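Side-chain contacts in uncharacterized protein Q64V53_BACFR (Bacteroides fragilis, PDB 2RA8), which is of unknown function but joins a WGR domain to a leucine-rich-repeat domain, a scaffold that in other proteins commonly serves to bind partner macromolecules: residues P244-D249 with N266-M271; E270-S275 with P279-M284. All coordinates share one frame; numbering follows the deposited sequence.

Interaction 1 of 2, residues P244-D249 with N266-M271; sequences PLFSKD and NVVVEM
Both key side chains leave the backbone with CG turned away from their own carbonyl carbon (Phe246 chi1 -67°, Met271 chi1 -63°), and this brings the phenyl ring and the selenomethionine chain together between loop and helix, where they cross at about a right angle. The CB methylene of Met271 lies over the face: it sits 3.8 Å from the centroid of the Phe246 ring, 16° off the ring normal, in a CH-pi contact displaced toward the rim. CE1 and CZ are the ring atoms nearest to it, CZ at 3.7 Å from Met271 CB. Beyond CG the extended Met271 chain lets SE pass obliquely beside the ring, within 3.7 Å of Phe246 CE2, a Met-aromatic contact, and leads the terminal CE away. In the leucine-rich-repeat fold, parallel strands line one side and helices and loops the other; here a buried aromatic from the loop after strand 223-227 fills the layer between helix 265-274 and strand 256-260, whose Leu257 and Ile259 also touch the ring. Phe246 is the centre of an inverse gamma turn, closed by a weak bond from Ser247 N to Leu245 O. At the ring's edge, near its plane, Val268 CG1 lies 4.4 Å from Phe246 CZ, a looser apolar contact three residues before Met271.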
ATOM      1  N   PRO A 244     -23.906  20.823  12.525  1.00 24.56           N
ATOM      2  CA  PRO A 244     -24.621  21.680  11.566  1.00 29.74           C
ATOM      3  C   PRO A 244     -24.479  21.281  10.105  1.00 29.62           C
ATOM      4  O   PRO A 244     -25.276  21.707   9.263  1.00 28.32           O
ATOM      5  CB  PRO A 244     -24.047  23.065  11.846  1.00 31.62           C
ATOM      6  CG  PRO A 244     -23.749  23.007  13.317  1.00 35.72           C
ATOM      7  CD  PRO A 244     -23.107  21.638  13.456  1.00 28.74           C
ATOM      8  N   LEU A 245     -23.469  20.462   9.798  1.00 26.27           N
ATOM      9  CA  LEU A 245     -23.232  19.988   8.429  1.00 22.55           C
ATOM     10  C   LEU A 245     -24.311  19.038   7.974  1.00 27.47           C
ATOM     11  O   LEU A 245     -24.585  18.912   6.781  1.00 24.89           O
ATOM     12  CB  LEU A 245     -21.885  19.260   8.334  1.00 15.70           C
ATOM     13  CG  LEU A 245     -20.616  20.085   8.522  1.00 18.75           C
ATOM     14  CD1 LEU A 245     -19.439  19.160   8.806  1.00 14.63           C
ATOM     15  CD2 LEU A 245     -20.359  20.908   7.273  1.00 26.65           C
ATOM     16  N   PHE A 246     -24.923  18.352   8.934  1.00 27.67           N
ATOM     17  CA  PHE A 246     -25.975  17.390   8.644  1.00 24.40           C
ATOM     18  C   PHE A 246     -27.301  18.107   8.422  1.00 27.08           C
ATOM     19  O   PHE A 246     -28.257  17.917   9.172  1.00 34.64           O
ATOM     20  CB  PHE A 246     -26.100  16.399   9.813  1.00 16.47           C
ATOM     21  CG  PHE A 246     -24.902  15.483   9.978  1.00 15.55           C
ATOM     22  CD1 PHE A 246     -25.006  14.126   9.673  1.00 27.83           C
ATOM     23  CD2 PHE A 246     -23.694  15.969  10.463  1.00 25.45           C
ATOM     24  CE1 PHE A 246     -23.915  13.263   9.853  1.00 17.11           C
ATOM     25  CE2 PHE A 246     -22.603  15.113  10.647  1.00 17.82           C
ATOM     26  CZ  PHE A 246     -22.720  13.764  10.343  1.00 18.20           C
ATOM     27  N   SER A 247     -27.365  18.925   7.377  1.00 28.04           N
ATOM     28  CA  SER A 247     -28.573  19.687   7.078  1.00 28.94           C
ATOM     29  C   SER A 247     -28.927  19.695   5.615  1.00 28.31           C
ATOM     30  O   SER A 247     -28.130  20.122   4.777  1.00 21.70           O
ATOM     31  CB  SER A 247     -28.395  21.131   7.561  1.00 30.25           C
ATOM     32  OG  SER A 247     -29.355  21.989   6.969  1.00 31.99           O
ATOM     33  N   LYS A 248     -30.129  19.233   5.288  1.00 30.66           N
ATOM     34  CA  LYS A 248     -30.552  19.214   3.897  1.00 29.87           C
ATOM     35  C   LYS A 248     -30.619  20.621   3.338  1.00 34.38           C
ATOM     36  O   LYS A 248     -30.357  20.844   2.155  1.00 27.95           O
ATOM     37  CB  LYS A 248     -31.917  18.521   3.746  1.00 33.12           C
ATOM     38  CG  LYS A 248     -33.090  19.235   4.398  1.00 28.76           C
ATOM     39  CD  LYS A 248     -34.390  18.501   4.075  1.00 40.09           C
ATOM     40  CE  LYS A 248     -35.615  19.293   4.510  1.00 52.49           C
ATOM     41  NZ  LYS A 248     -35.592  19.615   5.962  1.00 72.65           N
ATOM     42  N   ASP A 249     -30.959  21.587   4.186  1.00 29.85           N
ATOM     43  CA  ASP A 249     -31.029  22.970   3.734  1.00 29.90           C
ATOM     44  C   ASP A 249     -29.650  23.465   3.328  1.00 27.95           C
ATOM     45  O   ASP A 249     -29.511  24.231   2.372  1.00 23.32           O
ATOM     46  CB  ASP A 249     -31.601  23.879   4.831  1.00 37.29           C
ATOM     47  CG  ASP A 249     -33.075  23.618   5.101  1.00 43.39           C
ATOM     48  OD1 ASP A 249     -33.852  23.515   4.127  1.00 56.31           O
ATOM     49  OD2 ASP A 249     -33.459  23.526   6.287  1.00 59.56           O
ATOM     50  N   ASN A 266     -18.665   6.461  16.974  1.00 22.65           N
ATOM     51  CA  ASN A 266     -20.036   6.049  17.255  1.00 21.51           C
ATOM     52  C   ASN A 266     -20.968   7.230  17.296  1.00 22.19           C
ATOM     53  O   ASN A 266     -22.141   7.120  16.930  1.00 26.04           O
ATOM     54  CB  ASN A 266     -20.139   5.299  18.599  1.00 31.85           C
ATOM     55  CG  ASN A 266     -19.266   4.050  18.658  1.00 28.41           C
ATOM     56  OD1 ASN A 266     -19.053   3.358  17.651  1.00 27.46           O
ATOM     57  ND2 ASN A 266     -18.773   3.743  19.851  1.00 31.41           N
ATOM     58  N   VAL A 267     -20.451   8.374  17.739  1.00 22.51           N
ATOM     59  CA  VAL A 267     -21.267   9.579  17.837  1.00 29.34           C
ATOM     60  C   VAL A 267     -21.745   9.998  16.472  1.00 24.33           C
ATOM     61  O   VAL A 267     -22.884  10.468  16.313  1.00 24.10           O
ATOM     62  CB  VAL A 267     -20.476  10.748  18.455  1.00 26.53           C
ATOM     63  CG1 VAL A 267     -21.433  11.862  18.847  1.00 38.89           C
ATOM     64  CG2 VAL A 267     -19.686  10.273  19.664  1.00 35.58           C
ATOM     65  N   VAL A 268     -20.876   9.825  15.475  1.00 28.37           N
ATOM     66  CA  VAL A 268     -21.193  10.188  14.094  1.00 22.32           C
ATOM     67  C   VAL A 268     -22.403   9.428  13.617  1.00 24.42           C
ATOM     68  O   VAL A 268     -23.227   9.953  12.857  1.00 26.08           O
ATOM     69  CB  VAL A 268     -19.965   9.932  13.155  1.00 23.29           C
ATOM     70  CG1 VAL A 268     -20.297  10.293  11.712  1.00 21.26           C
ATOM     71  CG2 VAL A 268     -18.768  10.751  13.637  1.00 17.20           C
ATOM     72  N   VAL A 269     -22.538   8.189  14.073  1.00 28.40           N
ATOM     73  CA  VAL A 269     -23.685   7.382  13.693  1.00 26.09           C
ATOM     74  C   VAL A 269     -24.941   8.064  14.186  1.00 24.02           C
ATOM     75  O   VAL A 269     -25.947   8.128  13.480  1.00 36.01           O
ATOM     76  CB  VAL A 269     -23.600   5.966  14.302  1.00 25.63           C
ATOM     77  CG1 VAL A 269     -24.830   5.149  13.911  1.00 25.54           C
ATOM     78  CG2 VAL A 269     -22.327   5.279  13.841  1.00 26.21           C
ATOM     79  N   GLU A 270     -24.885   8.586  15.407  1.00 30.97           N
ATOM     80  CA  GLU A 270     -26.029   9.273  15.993  1.00 29.72           C
ATOM     81  C   GLU A 270     -26.399  10.492  15.161  1.00 27.70           C
ATOM     82  O   GLU A 270     -27.574  10.738  14.884  1.00 25.83           O
ATOM     83  CB  GLU A 270     -25.705   9.713  17.429  1.00 36.00           C
ATOM     84  CG  GLU A 270     -26.893  10.305  18.168  1.00 49.84           C
ATOM     85  CD  GLU A 270     -26.492  11.044  19.436  1.00 56.98           C
ATOM     86  OE1 GLU A 270     -25.826  10.426  20.294  1.00 66.48           O
ATOM     87  OE2 GLU A 270     -26.846  12.240  19.569  1.00 47.51           O
HETATM   88  N   MSE A 271     -25.392  11.260  14.756  1.00 32.08           N
HETATM   89  CA  MSE A 271     -25.625  12.456  13.951  1.00 32.44           C
HETATM   90  C   MSE A 271     -26.386  12.131  12.704  1.00 36.38           C
HETATM   91  O   MSE A 271     -27.337  12.831  12.343  1.00 36.55           O
HETATM   92  CB  MSE A 271     -24.303  13.106  13.571  1.00 28.68           C
HETATM   93  CG  MSE A 271     -23.520  13.584  14.763  1.00 30.56           C
HETATM   94 SE   MSE A 271     -21.950  14.579  14.261  1.00 48.53          SE
HETATM   95  CE  MSE A 271     -21.194  14.791  16.013  1.00 29.64           C
TER

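Interaction 2 of 2, residues E270-S275 with P279-M284; sequences EMFLES and PQLETM
Phe272, Met284 and Leu281 carry this contact, which closes a beta-alpha-beta unit of the leucine-rich-repeat domain: helix 265-274 follows strand 256-260 and returns through a short loop to the parallel strand 283-285. Phe272 points from the helix toward the strand and is met on two sides. Over one face stands CG of the selenomethionine Met284, 3.5 Å from the Phe272 ring centroid and only 2° off the normal, so that this methylene lies almost equally far from all six ring carbons, a well-centred CH-pi contact. The Met284 chain reaches there because CG is anti to the backbone N (chi1 178°). Its selenium, SE, continues over the same face toward the root of the side chain, 4.1 Å from Phe272 CG, and adds a Met-aromatic contact. Leu281 approaches differently, with CD1 at the ring's edge and in its plane, 3.7 Å from Phe272 CE1, the two side chains crossing at about a right angle. Leu257 of strand 256-260 touches both Phe272 and Leu281, tying the preceding strand into the same apolar layer. Toward the surface the packing thins to a single touch, Pro279 CD at 4.0 Å from Ser275 O.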
ATOM      1  N   GLU A 270     -24.885   8.586  15.407  1.00 30.97           N
ATOM      2  CA  GLU A 270     -26.029   9.273  15.993  1.00 29.72           C
ATOM      3  C   GLU A 270     -26.399  10.492  15.161  1.00 27.70           C
ATOM      4  O   GLU A 270     -27.574  10.738  14.884  1.00 25.83           O
ATOM      5  CB  GLU A 270     -25.705   9.713  17.429  1.00 36.00           C
ATOM      6  CG  GLU A 270     -26.893  10.305  18.168  1.00 49.84           C
ATOM      7  CD  GLU A 270     -26.492  11.044  19.436  1.00 56.98           C
ATOM      8  OE1 GLU A 270     -25.826  10.426  20.294  1.00 66.48           O
ATOM      9  OE2 GLU A 270     -26.846  12.240  19.569  1.00 47.51           O
HETATM   10  N   MSE A 271     -25.392  11.260  14.756  1.00 32.08           N
HETATM   11  CA  MSE A 271     -25.625  12.456  13.951  1.00 32.44           C
HETATM   12  C   MSE A 271     -26.386  12.131  12.704  1.00 36.38           C
HETATM   13  O   MSE A 271     -27.337  12.831  12.343  1.00 36.55           O
HETATM   14  CB  MSE A 271     -24.303  13.106  13.571  1.00 28.68           C
HETATM   15  CG  MSE A 271     -23.520  13.584  14.763  1.00 30.56           C
HETATM   16 SE   MSE A 271     -21.950  14.579  14.261  1.00 48.53          SE
HETATM   17  CE  MSE A 271     -21.194  14.791  16.013  1.00 29.64           C
ATOM     18  N   PHE A 272     -25.969  11.063  12.026  1.00 24.80           N
ATOM     19  CA  PHE A 272     -26.643  10.640  10.811  1.00 27.49           C
ATOM     20  C   PHE A 272     -28.092  10.333  11.090  1.00 32.03           C
ATOM     21  O   PHE A 272     -28.990  10.912  10.477  1.00 32.93           O
ATOM     22  CB  PHE A 272     -25.966   9.389  10.219  1.00 33.15           C
ATOM     23  CG  PHE A 272     -24.805   9.693   9.308  1.00 34.29           C
ATOM     24  CD1 PHE A 272     -25.019  10.158   8.015  1.00 35.97           C
ATOM     25  CD2 PHE A 272     -23.498   9.527   9.747  1.00 19.17           C
ATOM     26  CE1 PHE A 272     -23.945  10.451   7.178  1.00 15.60           C
ATOM     27  CE2 PHE A 272     -22.425   9.819   8.912  1.00 16.21           C
ATOM     28  CZ  PHE A 272     -22.655  10.280   7.631  1.00 26.09           C
ATOM     29  N   LEU A 273     -28.328   9.430  12.039  1.00 34.99           N
ATOM     30  CA  LEU A 273     -29.684   8.998  12.370  1.00 32.83           C
ATOM     31  C   LEU A 273     -30.647  10.080  12.764  1.00 35.72           C
ATOM     32  O   LEU A 273     -31.829   9.993  12.446  1.00 28.18           O
ATOM     33  CB  LEU A 273     -29.648   7.923  13.464  1.00 30.26           C
ATOM     34  CG  LEU A 273     -28.901   6.628  13.098  1.00 25.51           C
ATOM     35  CD1 LEU A 273     -28.843   5.703  14.294  1.00 22.55           C
ATOM     36  CD2 LEU A 273     -29.593   5.942  11.939  1.00 21.18           C
ATOM     37  N   GLU A 274     -30.158  11.115  13.438  1.00 33.13           N
ATOM     38  CA  GLU A 274     -31.024  12.202  13.885  1.00 33.42           C
ATOM     39  C   GLU A 274     -31.131  13.356  12.923  1.00 38.43           C
ATOM     40  O   GLU A 274     -31.881  14.300  13.173  1.00 39.39           O
ATOM     41  CB  GLU A 274     -30.526  12.744  15.218  1.00 34.50           C
ATOM     42  CG  GLU A 274     -29.110  13.283  15.147  1.00 36.05           C
ATOM     43  CD  GLU A 274     -28.579  13.724  16.495  1.00 46.96           C
ATOM     44  OE1 GLU A 274     -28.876  13.052  17.507  1.00 51.83           O
ATOM     45  OE2 GLU A 274     -27.848  14.735  16.539  1.00 33.02           O
ATOM     46  N   SER A 275     -30.396  13.289  11.816  1.00 31.49           N
ATOM     47  CA  SER A 275     -30.383  14.373  10.835  1.00 31.93           C
ATOM     48  C   SER A 275     -31.484  14.353   9.798  1.00 27.07           C
ATOM     49  O   SER A 275     -32.039  13.300   9.468  1.00 29.05           O
ATOM     50  CB  SER A 275     -29.028  14.391  10.120  1.00 30.53           C
ATOM     51  OG  SER A 275     -28.966  15.425   9.152  1.00 48.23           O
ATOM     52  N   PRO A 279     -32.368  11.215   4.864  1.00 25.87           N
ATOM     53  CA  PRO A 279     -33.290  10.705   3.844  1.00 28.32           C
ATOM     54  C   PRO A 279     -32.845  10.830   2.394  1.00 22.41           C
ATOM     55  O   PRO A 279     -33.198   9.992   1.565  1.00 31.26           O
ATOM     56  CB  PRO A 279     -34.564  11.492   4.115  1.00 33.32           C
ATOM     57  CG  PRO A 279     -34.536  11.637   5.611  1.00 18.19           C
ATOM     58  CD  PRO A 279     -33.089  12.021   5.866  1.00 26.69           C
ATOM     59  N   GLN A 280     -32.070  11.865   2.075  1.00 29.87           N
ATOM     60  CA  GLN A 280     -31.611  12.080   0.700  1.00 22.85           C
ATOM     61  C   GLN A 280     -30.301  11.401   0.339  1.00 25.52           C
ATOM     62  O   GLN A 280     -29.987  11.237  -0.843  1.00 31.38           O
ATOM     63  CB  GLN A 280     -31.435  13.574   0.429  1.00 20.76           C
ATOM     64  CG  GLN A 280     -30.198  14.163   1.091  1.00 31.79           C
ATOM     65  CD  GLN A 280     -30.130  15.671   0.969  1.00 28.12           C
ATOM     66  OE1 GLN A 280     -31.053  16.375   1.375  1.00 36.75           O
ATOM     67  NE2 GLN A 280     -29.029  16.176   0.417  1.00 27.38           N
ATOM     68  N   LEU A 281     -29.528  11.012   1.349  1.00 27.86           N
ATOM     69  CA  LEU A 281     -28.227  10.382   1.118  1.00 20.31           C
ATOM     70  C   LEU A 281     -28.252   9.026   0.486  1.00 27.88           C
ATOM     71  O   LEU A 281     -29.193   8.263   0.657  1.00 28.95           O
ATOM     72  CB  LEU A 281     -27.449  10.261   2.430  1.00 23.44           C
ATOM     73  CG  LEU A 281     -27.051  11.547   3.157  1.00 12.91           C
ATOM     74  CD1 LEU A 281     -26.296  11.194   4.434  1.00 24.69           C
ATOM     75  CD2 LEU A 281     -26.181  12.391   2.246  1.00 15.65           C
ATOM     76  N   GLU A 282     -27.196   8.720  -0.255  1.00 26.63           N
ATOM     77  CA  GLU A 282     -27.056   7.417  -0.878  1.00 24.25           C
ATOM     78  C   GLU A 282     -25.994   6.697  -0.093  1.00 20.92           C
ATOM     79  O   GLU A 282     -26.049   5.480   0.081  1.00 29.41           O
ATOM     80  CB  GLU A 282     -26.574   7.530  -2.326  1.00 23.44           C
ATOM     81  CG  GLU A 282     -27.464   8.344  -3.237  1.00 24.97           C
ATOM     82  CD  GLU A 282     -27.055   8.236  -4.695  1.00 34.84           C
ATOM     83  OE1 GLU A 282     -25.841   8.297  -4.984  1.00 37.45           O
ATOM     84  OE2 GLU A 282     -27.950   8.097  -5.553  1.00 42.53           O
ATOM     85  N   THR A 283     -25.017   7.454   0.398  1.00 20.40           N
ATOM     86  CA  THR A 283     -23.907   6.859   1.141  1.00 21.04           C
ATOM     87  C   THR A 283     -23.635   7.474   2.495  1.00 24.87           C
ATOM     88  O   THR A 283     -23.518   8.690   2.633  1.00 26.83           O
ATOM     89  CB  THR A 283     -22.598   6.931   0.305  1.00 24.29           C
ATOM     90  OG1 THR A 283     -22.814   6.319  -0.975  1.00 20.43           O
ATOM     91  CG2 THR A 283     -21.449   6.202   1.025  1.00 13.77           C
HETATM   92  N   MSE A 284     -23.547   6.618   3.509  1.00 22.53           N
HETATM   93  CA  MSE A 284     -23.234   7.040   4.867  1.00 24.93           C
HETATM   94  C   MSE A 284     -21.819   6.540   5.051  1.00 24.63           C
HETATM   95  O   MSE A 284     -21.563   5.345   4.997  1.00 25.34           O
HETATM   96  CB  MSE A 284     -24.164   6.362   5.872  1.00 20.36           C
HETATM   97  CG  MSE A 284     -23.879   6.716   7.317  1.00 38.90           C
HETATM   98 SE   MSE A 284     -24.985   5.695   8.544  1.00 45.29          SE
HETATM   99  CE  MSE A 284     -23.615   5.076   9.742  1.00 41.14           C
TER

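Overall arrangement
Both contacts fasten helix 265-274 by placing a selenomethionine methylene over a phenylalanine face, but the roles are exchanged. In interaction 1 the loop gives the ring and the helix the methionine, through CB; in interaction 2 the helix gives the ring and the strand the methionine, through CG. Interaction 1, wholly buried, joins the helix to the loop preceding strand 256-260; interaction 2 joins it to strand 283-285 and the loop leading into that strand, and reaches the surface at Pro279. Their centres are 7 Å apart, and the Phe246 and Phe272 rings meet edge-to-face, making one continuous apolar layer. Neither contact has hydrogen bonds between its own segments; a polar link runs between them, from Ser275 OG to Phe246 O, a probable hydrogen bond of 2.6 Å.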